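Local structure of putative Fe-S biosynthesis protein (2P2E) at residues Thr6-Ala11 / Asn88-Leu93; Leu28-Gly33 / Lys78-Met83; Gly35-Val40 / Lys62-Val67; Phe49-Val54 / Pro112-Gln117; Tyr84-Met89 / Asp105-Leu110. The protein is of unknown function but belongs to the iron-sulphur cluster biosynthesis family and probably takes part in Fe-S cluster assembly. All coordinates share one frame; numbering follows the deposited sequence.

How the interactions relate
From the N terminus, interaction 1 joins strand 4-7 and the start of helix 9-19 to strand 88-93, closing the longest loop, with 76 residues between its segments. Nested inside are interaction 2, tying the end of strand 24-30 to the loop after strand 75-77, and, within that, interaction 3, between two loop regions. Interaction 4 pairs strands 49-55 and 108-118 and crosses interactions 1, 2 and 3. Interaction 5, nested in the loop closed by interaction 4, shares N88 and M89 with interaction 1 and ties the start of strand 88-93 to the turn between strands 100-104 and 108-118. D29 of interaction 2 bonds to Y64 of interaction 3 and R50 of interaction 4.

Interaction 1 (Thr6-Ala11 / Asn88-Leu93); sequences TVTDDA and NMKISL
T6 and V7 pair in parallel with K90 and I91, and three backbone bonds document the register. T6 N donates to M89 O at 3.0 Å, I91 N returns the bond to T6 O at 3.0 Å, and T8 N closes the series on I91 O at 3.2 Å. T6 and K90 point to one face of the sheet, V7 and I91 to the other. Beyond the strand, T8 CG2 lies 3.7 Å from K90 CE; the extended lysine, its CG anti to the backbone N (chi1 -176°), runs past the threonine at about a right angle. A11 CB sits 4.1 Å from I91 CG2. At the far end D10 CB lies against L93 CD2.

T8 is also the N-cap of the helix: its OG1 accepts a weak bond from A11 N at 3.3 Å. The same OG1 reaches L93 N through a water, which accepts from that amide at 2.7 Å, so the cap is tied to the strand. A second water bridges T6 OG1 and M89 O.

Strand 88-93 lies between strands 4-7 and 100-104; I91, and A11 from the helix, both touch L100 of the latter, while helix 9-19 leaves the sheet directly after T8.

Interaction 2 (Leu28-Gly33 / Lys78-Met83); sequences LDFDDG and KGYSKM
K78 NZ, the shared cation of a salt-bridge network with D29 and D32, donates to F30 O at 2.6 Å and to D32 OD1 at 2.9 Å. The lysine reaches this place by a bend at chi3 (-74°) that breaks its otherwise stretched chain. Its bond to D29 OD1 is weak; that oxygen also accepts from Y64 OH, while D29 OD2 pairs with R50. V34 O is a further acceptor for NZ. With so many acceptors around a single ammonium group, its positive charge is probably well stabilised.

Y80 OH donates to D32 OD2 at 2.7 Å, on the syn lone pair. D32 OD2 lies at the ring edge, in its plane, and the carboxylate and ring planes are 16° apart. Beside the polar cluster, S81 CB packs on F30 CB at 3.6 Å, and the phenylalanine ring goes on to stack with Y84. A water joins L28 O, K78 N and S81 OG, and S81 OG in turn donates to K78 O at 2.6 Å, in the carbonyl plane on a lone pair.

Interaction 3 (Gly35-Val40 / Lys62-Val67); sequences GALSKV and KDYNEV
A36 and D63 supply the polar part of this loop-to-loop contact, through one hydrogen bond from A36 N to D63 OD2. It measures 2.9 Å and is fairly straight, with 163° at the hydrogen, yet the amide comes from above the carboxylate plane, 50° out of it. G35 CA lies beside the same oxygen at 3.5 Å, so the carboxylate packs against the start of the segment.

The apolar part is carried by L37 and Y64. L37 CD1 meets Y64 CE2 at 3.7 Å, near the plane of the ring and at its edge, while L37 CD2 reaches the same carbon at 3.8 Å. The tyrosine CG stands anti to the carbonyl carbon (chi1 -62°), which carries the ring tip toward L37. L27 and V54 also touch L37.

Within 35-40 the backbone is braced by bonds to G35 O: S38 N at 3.1 Å and K39 NZ at 2.9 Å approach from opposite faces of the carbonyl plane, and K39 NZ has G33 O as a further acceptor.

A single carboxylate oxygen, probably charged, holds the A36 amide just before the 3-10 segment 37-39. With the tyrosine hydroxyl bonded to D29 OD1, the loop is fixed by both a directional bond and an apolar edge contact.

Interaction 4 (Phe49-Val54 / Pro112-Gln117); sequences FRILVV and PALSIQ
Q117 pairs with L52, and its side chain, which turns toward R50, can be traced outward from the backbone. CB and CG both lie 3.8 Å from I51 O, the carbonyl that also accepts from Q117 N. Beyond CG the chain bends at chi2 (-121°); CD and NE2 both approach R50 NH1, CD at 3.5 Å, and OE1 bonds to it at 3.2 Å. That bond is weak, with 145° at the hydrogen; OE1 enters at the edge of the guanidinium, near its plane, while the amide plane stands 83° from it. The main charge partner of the arginine is D29, bound at NE, and NH1 also donates to V42 O; Q117 therefore holds a corner of a group already anchored.

The backbone provides the stronger grip. I51 N donates to S115 O at 3.0 Å, Q117 N to I51 O at 2.7 Å and V53 N to Q117 O at 2.8 Å, a ladder in which I51 pairs with I116 and L52 with Q117.

On the face of I51 the contact is apolar. L114 CG rests 3.9 Å from I51 CG1, and L114 CD1 extends toward the backbone of F49 and R50; I116 continues this face toward L15 and Y18 of helix 9-19.

Neighbouring parallel strands in a mixed sheet that closes on itself, with apolar residues on one face, are consistent with the beta-barrel described for this protein.

Interaction 5 (Tyr84-Met89 / Asp105-Leu110); sequences YMDDNM and DNSGEL
D105 N donates to N88 O at 3.0 Å, with 159° at the hydrogen, a backbone bond that fixes the start of strand 88-93 against the turn at 105-107. The asparagine of that pair also uses its side chain: N88 ND2 reaches D105 OD2 at 2.7 Å, with the oxygen close to the amide plane and the donor on the syn side but tilted out of the carboxylate plane. Amide and carboxylate planes lie 61° apart, and N88 CG, anti to the backbone N (chi1 -159°), carries the amide toward D105.

D86 makes the more elaborate grip. Its OD2 accepts from S107 OG at 3.0 Å and from N106 N at 3.0 Å, the two donors coming from opposite faces of the carboxylate plane. A third donor, S107 N at 2.8 Å, makes a weak, strongly bent bond. D86 is buried, and the three donors probably stabilise its negative charge while they shape the turn.

The apolar contact is made by L110. Its CD1 lies 3.8 Å from M89 SE, the two side chains running at about a right angle, and its CD2 approaches Y84 O.

The turn at 105-107 links strand 100-104 to strand 108-118; L110 also touches L102, M89 touches I5 of strand 4-7, and Y84 packs against F49 of strand 49-55.

Interaction 1 (Thr6-Ala11 / Asn88-Leu93)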
# COMPACT_ATOMS: atom_id res chain seq x y z
N THR A 6 -8.35 6.72 -4.04
CA THR A 6 -8.61 8.04 -3.50
C THR A 6 -8.19 8.04 -2.04
O THR A 6 -8.62 7.18 -1.29
CB THR A 6 -10.10 8.40 -3.60
OG1 THR A 6 -10.48 8.48 -4.98
CG2 THR A 6 -10.38 9.73 -2.93
N VAL A 7 -7.33 8.98 -1.66
CA VAL A 7 -6.86 9.07 -0.28
C VAL A 7 -7.47 10.30 0.40
O VAL A 7 -7.28 11.42 -0.05
CB VAL A 7 -5.31 9.19 -0.25
CG1 VAL A 7 -4.80 9.22 1.18
CG2 VAL A 7 -4.70 8.02 -1.01
N THR A 8 -8.22 10.09 1.48
CA THR A 8 -8.86 11.21 2.20
C THR A 8 -7.81 12.15 2.74
O THR A 8 -6.62 11.82 2.77
CB THR A 8 -9.73 10.72 3.38
OG1 THR A 8 -8.91 10.09 4.37
CG2 THR A 8 -10.76 9.73 2.90
N ASP A 9 -8.24 13.34 3.17
CA ASP A 9 -7.31 14.32 3.73
C ASP A 9 -6.61 13.80 4.98
O ASP A 9 -5.39 13.93 5.11
CB ASP A 9 -8.03 15.63 4.03
CG ASP A 9 -8.42 16.39 2.76
OD1 ASP A 9 -7.65 16.36 1.78
OD2 ASP A 9 -9.50 17.03 2.75
N ASP A 10 -7.36 13.22 5.91
CA ASP A 10 -6.75 12.69 7.13
C ASP A 10 -5.74 11.60 6.85
O ASP A 10 -4.73 11.49 7.53
CB ASP A 10 -7.83 12.14 8.06
CG ASP A 10 -8.78 13.21 8.53
OD1 ASP A 10 -8.28 14.25 9.03
OD2 ASP A 10 -10.01 13.01 8.41
N ALA A 11 -6.02 10.77 5.84
CA ALA A 11 -5.12 9.68 5.49
C ALA A 11 -3.86 10.18 4.79
O ALA A 11 -2.77 9.68 5.04
CB ALA A 11 -5.85 8.69 4.60
N ASN A 88 -11.80 0.90 -8.23
CA ASN A 88 -11.81 2.19 -7.58
C ASN A 88 -11.81 1.96 -6.10
O ASN A 88 -12.83 1.58 -5.52
CB ASN A 88 -13.06 2.96 -7.98
CG ASN A 88 -12.92 4.45 -7.77
OD1 ASN A 88 -11.98 5.07 -8.29
ND2 ASN A 88 -13.83 5.03 -7.02
N MSE A 89 -10.66 2.18 -5.47
CA MSE A 89 -10.57 1.95 -4.04
C MSE A 89 -10.36 3.21 -3.25
O MSE A 89 -10.14 4.28 -3.80
CB MSE A 89 -9.44 0.99 -3.76
CG MSE A 89 -9.63 -0.33 -4.42
SE MSE A 89 -8.03 -1.38 -4.21
CE MSE A 89 -6.99 -0.64 -5.66
N LYS A 90 -10.39 3.07 -1.94
CA LYS A 90 -10.23 4.21 -1.07
C LYS A 90 -9.46 3.88 0.19
O LYS A 90 -9.60 2.81 0.77
CB LYS A 90 -11.61 4.74 -0.69
CG LYS A 90 -11.64 6.00 0.14
CD LYS A 90 -13.09 6.44 0.31
CE LYS A 90 -13.22 7.81 0.95
NZ LYS A 90 -14.65 8.27 1.04
N ILE A 91 -8.62 4.83 0.59
CA ILE A 91 -7.83 4.72 1.80
C ILE A 91 -8.30 5.85 2.69
O ILE A 91 -8.22 7.01 2.32
CB ILE A 91 -6.34 4.88 1.51
CG1 ILE A 91 -5.88 3.71 0.63
CG2 ILE A 91 -5.55 4.96 2.81
CD1 ILE A 91 -4.43 3.78 0.22
N SER A 92 -8.83 5.50 3.86
CA SER A 92 -9.31 6.51 4.78
C SER A 92 -8.68 6.25 6.13
O SER A 92 -7.91 5.30 6.28
CB SER A 92 -10.83 6.46 4.89
OG SER A 92 -11.24 5.26 5.52
N LEU A 93 -9.02 7.09 7.11
CA LEU A 93 -8.48 6.94 8.46
C LEU A 93 -9.56 6.50 9.44
O LEU A 93 -10.63 7.11 9.53
CB LEU A 93 -7.85 8.25 8.93
CG LEU A 93 -7.40 8.23 10.38
CD1 LEU A 93 -6.31 7.17 10.61
CD2 LEU A 93 -6.89 9.61 10.74
O HOH W 1 -11.63 5.87 -5.39
O HOH W 2 -10.58 9.29 6.74

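Interaction 2 (Leu28-Gly33 / Lys78-Met83)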
# COMPACT_ATOMS: atom_id res chain seq x y z
N LEU A 28 1.50 -1.17 -2.33
CA LEU A 28 0.31 -1.76 -1.76
C LEU A 28 0.67 -3.23 -1.88
O LEU A 28 0.50 -3.85 -2.92
CB LEU A 28 -0.91 -1.45 -2.60
CG LEU A 28 -2.20 -2.09 -2.10
CD1 LEU A 28 -2.44 -1.77 -0.62
CD2 LEU A 28 -3.34 -1.59 -2.93
N ASP A 29 1.22 -3.78 -0.80
CA ASP A 29 1.67 -5.15 -0.79
C ASP A 29 0.63 -6.18 -0.38
O ASP A 29 -0.20 -5.94 0.48
CB ASP A 29 2.89 -5.26 0.13
CG ASP A 29 3.39 -6.68 0.30
OD1 ASP A 29 3.63 -7.35 -0.73
OD2 ASP A 29 3.54 -7.12 1.46
N PHE A 30 0.69 -7.33 -1.03
CA PHE A 30 -0.17 -8.44 -0.69
C PHE A 30 0.81 -9.37 0.02
O PHE A 30 1.69 -9.98 -0.60
CB PHE A 30 -0.74 -9.11 -1.94
CG PHE A 30 -1.87 -10.05 -1.64
CD1 PHE A 30 -3.02 -9.58 -1.01
CD2 PHE A 30 -1.77 -11.40 -1.93
CE1 PHE A 30 -4.05 -10.44 -0.66
CE2 PHE A 30 -2.80 -12.27 -1.59
CZ PHE A 30 -3.94 -11.79 -0.95
N ASP A 31 0.68 -9.42 1.34
CA ASP A 31 1.56 -10.19 2.20
C ASP A 31 1.40 -11.69 2.04
O ASP A 31 0.67 -12.31 2.80
CB ASP A 31 1.29 -9.81 3.65
CG ASP A 31 2.42 -10.19 4.55
OD1 ASP A 31 3.34 -10.87 4.06
OD2 ASP A 31 2.39 -9.81 5.74
N ASP A 32 2.09 -12.27 1.07
CA ASP A 32 1.97 -13.71 0.83
C ASP A 32 3.33 -14.39 0.72
O ASP A 32 3.43 -15.57 0.40
CB ASP A 32 1.17 -13.96 -0.45
CG ASP A 32 1.70 -13.17 -1.63
OD1 ASP A 32 2.84 -12.66 -1.54
OD2 ASP A 32 0.99 -13.05 -2.64
N GLY A 33 4.39 -13.63 1.00
CA GLY A 33 5.71 -14.21 0.93
C GLY A 33 6.32 -14.15 -0.46
O GLY A 33 7.49 -14.48 -0.63
N LYS A 78 2.12 -5.87 -6.84
CA LYS A 78 2.42 -7.07 -7.58
C LYS A 78 1.25 -7.32 -8.51
O LYS A 78 0.10 -7.39 -8.08
CB LYS A 78 2.62 -8.24 -6.63
CG LYS A 78 3.83 -8.04 -5.73
CD LYS A 78 4.04 -9.17 -4.75
CE LYS A 78 3.03 -9.15 -3.63
NZ LYS A 78 3.46 -10.03 -2.51
N GLY A 79 1.54 -7.42 -9.80
CA GLY A 79 0.50 -7.64 -10.78
C GLY A 79 -0.61 -8.56 -10.34
O GLY A 79 -1.75 -8.14 -10.20
N TYR A 80 -0.28 -9.83 -10.09
CA TYR A 80 -1.26 -10.83 -9.69
C TYR A 80 -2.23 -10.45 -8.59
O TYR A 80 -3.40 -10.79 -8.67
CB TYR A 80 -0.54 -12.12 -9.30
CG TYR A 80 0.28 -12.04 -8.03
CD1 TYR A 80 -0.27 -12.40 -6.81
CD2 TYR A 80 1.61 -11.65 -8.07
CE1 TYR A 80 0.50 -12.38 -5.64
CE2 TYR A 80 2.39 -11.62 -6.91
CZ TYR A 80 1.82 -12.00 -5.70
OH TYR A 80 2.60 -12.01 -4.57
N SER A 81 -1.78 -9.74 -7.57
CA SER A 81 -2.68 -9.38 -6.48
C SER A 81 -3.82 -8.50 -6.97
O SER A 81 -4.76 -8.21 -6.22
CB SER A 81 -1.92 -8.69 -5.35
OG SER A 81 -1.12 -7.63 -5.84
N LYS A 82 -3.75 -8.09 -8.22
CA LYS A 82 -4.77 -7.25 -8.83
C LYS A 82 -6.13 -7.93 -8.69
O LYS A 82 -7.16 -7.27 -8.63
CB LYS A 82 -4.44 -7.04 -10.30
CG LYS A 82 -5.27 -6.01 -11.03
CD LYS A 82 -4.72 -5.83 -12.45
CE LYS A 82 -5.47 -4.73 -13.22
NZ LYS A 82 -4.91 -4.55 -14.61
N MSE A 83 -6.10 -9.26 -8.64
CA MSE A 83 -7.32 -10.05 -8.53
C MSE A 83 -8.00 -9.88 -7.18
O MSE A 83 -9.18 -10.21 -7.02
CB MSE A 83 -7.02 -11.54 -8.78
CG MSE A 83 -6.22 -12.23 -7.68
SE MSE A 83 -5.92 -14.13 -8.07
CE MSE A 83 -7.79 -14.69 -8.24
O HOH W 3 0.55 -6.36 -4.02
O HOH W 4 5.00 -9.78 0.08

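Interaction 3 (Gly35-Val40 / Lys62-Val67)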
# COMPACT_ATOMS: atom_id res chain seq x y z
N GLY A 35 7.93 -12.30 -3.61
CA GLY A 35 8.65 -11.06 -3.87
C GLY A 35 9.89 -10.92 -3.02
O GLY A 35 9.93 -11.42 -1.88
N ALA A 36 10.91 -10.26 -3.56
CA ALA A 36 12.16 -10.07 -2.82
C ALA A 36 11.92 -9.27 -1.55
O ALA A 36 12.57 -9.51 -0.53
CB ALA A 36 13.19 -9.35 -3.69
N LEU A 37 10.97 -8.34 -1.61
CA LEU A 37 10.69 -7.51 -0.45
C LEU A 37 10.13 -8.27 0.74
O LEU A 37 10.28 -7.84 1.89
CB LEU A 37 9.78 -6.34 -0.84
CG LEU A 37 10.55 -5.29 -1.66
CD1 LEU A 37 10.73 -5.76 -3.12
CD2 LEU A 37 9.81 -3.97 -1.63
N SER A 38 9.50 -9.40 0.49
CA SER A 38 9.00 -10.18 1.60
C SER A 38 10.20 -10.64 2.47
O SER A 38 10.06 -10.84 3.67
CB SER A 38 8.25 -11.40 1.09
OG SER A 38 7.96 -12.29 2.15
N LYS A 39 11.37 -10.78 1.84
CA LYS A 39 12.58 -11.22 2.54
C LYS A 39 13.17 -10.13 3.41
O LYS A 39 14.14 -10.35 4.15
CB LYS A 39 13.64 -11.70 1.55
CG LYS A 39 13.29 -13.01 0.84
CD LYS A 39 12.03 -12.88 -0.04
CE LYS A 39 11.49 -14.27 -0.43
NZ LYS A 39 10.40 -14.25 -1.45
N VAL A 40 12.59 -8.93 3.30
CA VAL A 40 13.05 -7.80 4.10
C VAL A 40 11.93 -7.48 5.09
O VAL A 40 10.75 -7.51 4.73
CB VAL A 40 13.32 -6.55 3.22
CG1 VAL A 40 13.70 -5.36 4.11
CG2 VAL A 40 14.45 -6.83 2.20
N LYS A 62 10.83 -5.33 -10.19
CA LYS A 62 10.53 -6.64 -10.76
C LYS A 62 9.23 -7.25 -10.24
O LYS A 62 8.43 -7.78 -11.02
CB LYS A 62 11.70 -7.59 -10.51
CG LYS A 62 11.50 -8.99 -11.08
CD LYS A 62 12.84 -9.76 -11.13
CE LYS A 62 12.66 -11.25 -11.44
NZ LYS A 62 12.02 -11.99 -10.30
N ASP A 63 9.02 -7.15 -8.93
CA ASP A 63 7.82 -7.70 -8.31
C ASP A 63 6.62 -6.76 -8.34
O ASP A 63 5.57 -7.11 -8.86
CB ASP A 63 8.14 -8.11 -6.87
CG ASP A 63 9.29 -9.10 -6.79
OD1 ASP A 63 9.20 -10.15 -7.47
OD2 ASP A 63 10.27 -8.85 -6.05
N TYR A 64 6.77 -5.57 -7.77
CA TYR A 64 5.69 -4.59 -7.76
C TYR A 64 5.75 -3.94 -9.12
O TYR A 64 6.17 -2.81 -9.28
CB TYR A 64 5.95 -3.59 -6.65
CG TYR A 64 5.97 -4.28 -5.33
CD1 TYR A 64 4.79 -4.49 -4.64
CD2 TYR A 64 7.13 -4.86 -4.84
CE1 TYR A 64 4.75 -5.26 -3.49
CE2 TYR A 64 7.11 -5.64 -3.68
CZ TYR A 64 5.91 -5.84 -3.02
OH TYR A 64 5.84 -6.62 -1.89
N ASN A 65 5.30 -4.71 -10.11
CA ASN A 65 5.33 -4.35 -11.51
C ASN A 65 4.18 -3.56 -12.08
O ASN A 65 4.17 -3.25 -13.26
CB ASN A 65 5.48 -5.62 -12.32
CG ASN A 65 4.34 -6.59 -12.07
OD1 ASN A 65 3.82 -6.66 -10.96
ND2 ASN A 65 3.96 -7.34 -13.09
N GLU A 66 3.18 -3.25 -11.26
CA GLU A 66 2.06 -2.47 -11.76
C GLU A 66 1.80 -1.24 -10.91
O GLU A 66 2.23 -1.17 -9.76
CB GLU A 66 0.82 -3.34 -11.90
CG GLU A 66 0.81 -4.12 -13.21
CD GLU A 66 -0.43 -4.97 -13.41
OE1 GLU A 66 -1.55 -4.45 -13.20
OE2 GLU A 66 -0.28 -6.15 -13.78
N VAL A 67 1.12 -0.27 -11.49
CA VAL A 67 0.86 0.96 -10.77
C VAL A 67 -0.59 1.30 -10.58
O VAL A 67 -1.45 0.96 -11.38
CB VAL A 67 1.49 2.16 -11.49
CG1 VAL A 67 1.41 3.39 -10.60
CG2 VAL A 67 2.94 1.85 -11.86

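Interaction 4 (Phe49-Val54 / Pro112-Gln117)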
# COMPACT_ATOMS: atom_id res chain seq x y z
N PHE A 49 -3.51 -7.24 2.85
CA PHE A 49 -3.01 -5.97 2.34
C PHE A 49 -2.32 -5.12 3.38
O PHE A 49 -2.73 -5.08 4.52
CB PHE A 49 -4.15 -5.15 1.77
CG PHE A 49 -4.62 -5.62 0.45
CD1 PHE A 49 -3.80 -5.50 -0.66
CD2 PHE A 49 -5.88 -6.16 0.30
CE1 PHE A 49 -4.24 -5.92 -1.91
CE2 PHE A 49 -6.32 -6.58 -0.94
CZ PHE A 49 -5.50 -6.46 -2.04
N ARG A 50 -1.28 -4.42 2.96
CA ARG A 50 -0.56 -3.54 3.86
C ARG A 50 0.27 -2.58 3.01
O ARG A 50 0.58 -2.86 1.86
CB ARG A 50 0.36 -4.35 4.77
CG ARG A 50 1.41 -5.10 4.01
CD ARG A 50 2.44 -5.70 4.93
NE ARG A 50 3.38 -6.51 4.17
CZ ARG A 50 4.51 -7.01 4.66
NH1 ARG A 50 4.84 -6.78 5.92
NH2 ARG A 50 5.30 -7.73 3.89
N ILE A 51 0.61 -1.43 3.58
CA ILE A 51 1.41 -0.45 2.86
C ILE A 51 2.88 -0.54 3.23
O ILE A 51 3.23 -0.50 4.40
CB ILE A 51 0.97 0.99 3.15
CG1 ILE A 51 -0.52 1.13 2.90
CG2 ILE A 51 1.74 1.96 2.27
CD1 ILE A 51 -0.93 0.64 1.56
N LEU A 52 3.72 -0.64 2.21
CA LEU A 52 5.15 -0.71 2.42
C LEU A 52 5.78 0.52 1.81
O LEU A 52 5.36 0.98 0.75
CB LEU A 52 5.74 -1.93 1.73
CG LEU A 52 5.67 -3.32 2.36
CD1 LEU A 52 4.30 -3.55 2.98
CD2 LEU A 52 5.96 -4.35 1.28
N VAL A 53 6.79 1.06 2.48
CA VAL A 53 7.50 2.20 1.94
C VAL A 53 8.96 1.78 1.84
O VAL A 53 9.57 1.32 2.81
CB VAL A 53 7.33 3.46 2.81
CG1 VAL A 53 7.47 3.11 4.24
CG2 VAL A 53 8.36 4.52 2.42
N VAL A 54 9.48 1.92 0.63
CA VAL A 54 10.85 1.57 0.30
C VAL A 54 11.51 2.77 -0.32
O VAL A 54 10.89 3.82 -0.47
CB VAL A 54 10.88 0.45 -0.73
CG1 VAL A 54 10.22 -0.79 -0.18
CG2 VAL A 54 10.16 0.91 -1.98
N PRO A 112 -9.97 -3.61 6.73
CA PRO A 112 -10.38 -2.66 7.78
C PRO A 112 -9.27 -2.00 8.59
O PRO A 112 -9.45 -0.90 9.10
CB PRO A 112 -11.33 -3.49 8.65
CG PRO A 112 -10.86 -4.90 8.43
CD PRO A 112 -10.57 -4.94 6.95
N ALA A 113 -8.13 -2.66 8.72
CA ALA A 113 -7.01 -2.10 9.47
C ALA A 113 -5.74 -2.21 8.63
O ALA A 113 -4.98 -3.17 8.74
CB ALA A 113 -6.84 -2.83 10.79
N LEU A 114 -5.51 -1.21 7.79
CA LEU A 114 -4.36 -1.17 6.90
C LEU A 114 -3.13 -0.59 7.59
O LEU A 114 -3.09 0.59 7.90
CB LEU A 114 -4.74 -0.32 5.71
CG LEU A 114 -3.84 -0.22 4.49
CD1 LEU A 114 -3.71 -1.57 3.80
CD2 LEU A 114 -4.45 0.81 3.55
N SER A 115 -2.11 -1.41 7.82
CA SER A 115 -0.90 -0.94 8.49
C SER A 115 0.12 -0.34 7.55
O SER A 115 0.00 -0.46 6.34
CB SER A 115 -0.23 -2.08 9.25
OG SER A 115 0.44 -2.95 8.36
N ILE A 116 1.13 0.29 8.11
CA ILE A 116 2.18 0.89 7.31
C ILE A 116 3.56 0.41 7.75
O ILE A 116 3.89 0.48 8.92
CB ILE A 116 2.16 2.41 7.43
CG1 ILE A 116 0.74 2.91 7.20
CG2 ILE A 116 3.13 3.02 6.42
CD1 ILE A 116 0.55 4.35 7.59
N GLN A 117 4.35 -0.07 6.81
CA GLN A 117 5.68 -0.56 7.13
C GLN A 117 6.77 0.24 6.45
O GLN A 117 6.79 0.36 5.22
CB GLN A 117 5.79 -2.02 6.73
CG GLN A 117 4.59 -2.82 7.13
CD GLN A 117 4.97 -3.96 8.04
OE1 GLN A 117 4.14 -4.82 8.37
NE2 GLN A 117 6.24 -3.99 8.44

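Interaction 5 (Tyr84-Met89 / Asp105-Leu110)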
# COMPACT_ATOMS: atom_id res chain seq x y z
N TYR A 84 -7.26 -9.35 -6.21
CA TYR A 84 -7.81 -9.15 -4.88
C TYR A 84 -8.22 -7.71 -4.65
O TYR A 84 -8.69 -7.36 -3.57
CB TYR A 84 -6.79 -9.57 -3.83
CG TYR A 84 -6.50 -11.03 -3.86
CD1 TYR A 84 -7.53 -11.96 -3.74
CD2 TYR A 84 -5.20 -11.50 -4.03
CE1 TYR A 84 -7.27 -13.33 -3.79
CE2 TYR A 84 -4.93 -12.87 -4.07
CZ TYR A 84 -5.97 -13.77 -3.96
OH TYR A 84 -5.71 -15.13 -4.04
N MSE A 85 -8.07 -6.89 -5.68
CA MSE A 85 -8.41 -5.49 -5.54
C MSE A 85 -9.69 -5.10 -6.25
O MSE A 85 -10.39 -5.93 -6.81
CB MSE A 85 -7.24 -4.63 -6.04
CG MSE A 85 -5.94 -4.91 -5.31
SE MSE A 85 -4.42 -4.03 -6.17
CE MSE A 85 -2.98 -4.75 -5.06
N ASP A 86 -9.97 -3.81 -6.21
CA ASP A 86 -11.15 -3.20 -6.82
C ASP A 86 -10.62 -2.12 -7.78
O ASP A 86 -9.53 -1.59 -7.58
CB ASP A 86 -11.97 -2.54 -5.72
CG ASP A 86 -13.43 -2.67 -5.95
OD1 ASP A 86 -13.90 -2.12 -6.97
OD2 ASP A 86 -14.11 -3.31 -5.11
N ASP A 87 -11.40 -1.79 -8.80
CA ASP A 87 -10.96 -0.77 -9.76
C ASP A 87 -10.89 0.62 -9.14
O ASP A 87 -10.02 1.42 -9.49
CB ASP A 87 -11.89 -0.76 -10.97
CG ASP A 87 -11.77 -2.01 -11.80
OD1 ASP A 87 -10.67 -2.26 -12.35
OD2 ASP A 87 -12.76 -2.76 -11.90
N ASN A 88 -11.80 0.90 -8.23
CA ASN A 88 -11.81 2.19 -7.58
C ASN A 88 -11.81 1.96 -6.10
O ASN A 88 -12.83 1.58 -5.52
CB ASN A 88 -13.06 2.96 -7.98
CG ASN A 88 -12.92 4.45 -7.77
OD1 ASN A 88 -11.98 5.07 -8.29
ND2 ASN A 88 -13.83 5.03 -7.02
N MSE A 89 -10.66 2.18 -5.47
CA MSE A 89 -10.57 1.95 -4.04
C MSE A 89 -10.36 3.21 -3.25
O MSE A 89 -10.14 4.28 -3.80
CB MSE A 89 -9.44 0.99 -3.76
CG MSE A 89 -9.63 -0.33 -4.42
SE MSE A 89 -8.03 -1.38 -4.21
CE MSE A 89 -6.99 -0.64 -5.66
N ASP A 105 -15.05 0.14 -4.18
CA ASP A 105 -16.42 0.46 -4.61
C ASP A 105 -17.34 -0.73 -4.82
O ASP A 105 -18.57 -0.60 -4.72
CB ASP A 105 -16.41 1.23 -5.92
CG ASP A 105 -15.97 2.65 -5.75
OD1 ASP A 105 -15.70 3.06 -4.60
OD2 ASP A 105 -15.90 3.34 -6.79
N ASN A 106 -16.77 -1.89 -5.11
CA ASN A 106 -17.57 -3.07 -5.38
C ASN A 106 -17.38 -4.19 -4.36
O ASN A 106 -18.20 -5.10 -4.30
CB ASN A 106 -17.21 -3.56 -6.79
CG ASN A 106 -17.28 -2.43 -7.82
OD1 ASN A 106 -16.42 -2.32 -8.71
ND2 ASN A 106 -18.31 -1.59 -7.70
N SER A 107 -16.32 -4.12 -3.56
CA SER A 107 -16.04 -5.16 -2.58
C SER A 107 -16.30 -4.71 -1.14
O SER A 107 -16.43 -5.54 -0.24
CB SER A 107 -14.58 -5.60 -2.70
OG SER A 107 -14.27 -6.05 -4.02
N GLY A 108 -16.38 -3.40 -0.94
CA GLY A 108 -16.59 -2.89 0.40
C GLY A 108 -15.25 -2.91 1.09
O GLY A 108 -14.22 -2.66 0.45
N GLU A 109 -15.24 -3.22 2.38
CA GLU A 109 -13.99 -3.26 3.12
C GLU A 109 -13.09 -4.36 2.59
O GLU A 109 -13.47 -5.53 2.60
CB GLU A 109 -14.24 -3.49 4.61
CG GLU A 109 -14.87 -2.30 5.31
CD GLU A 109 -14.60 -2.32 6.81
OE1 GLU A 109 -14.85 -3.38 7.42
OE2 GLU A 109 -14.15 -1.28 7.35
N LEU A 110 -11.90 -3.99 2.13
CA LEU A 110 -10.94 -4.95 1.62
C LEU A 110 -9.98 -5.23 2.75
O LEU A 110 -9.49 -6.35 2.91
CB LEU A 110 -10.20 -4.38 0.42
CG LEU A 110 -11.01 -4.27 -0.87
CD1 LEU A 110 -10.27 -3.43 -1.88
CD2 LEU A 110 -11.27 -5.66 -1.41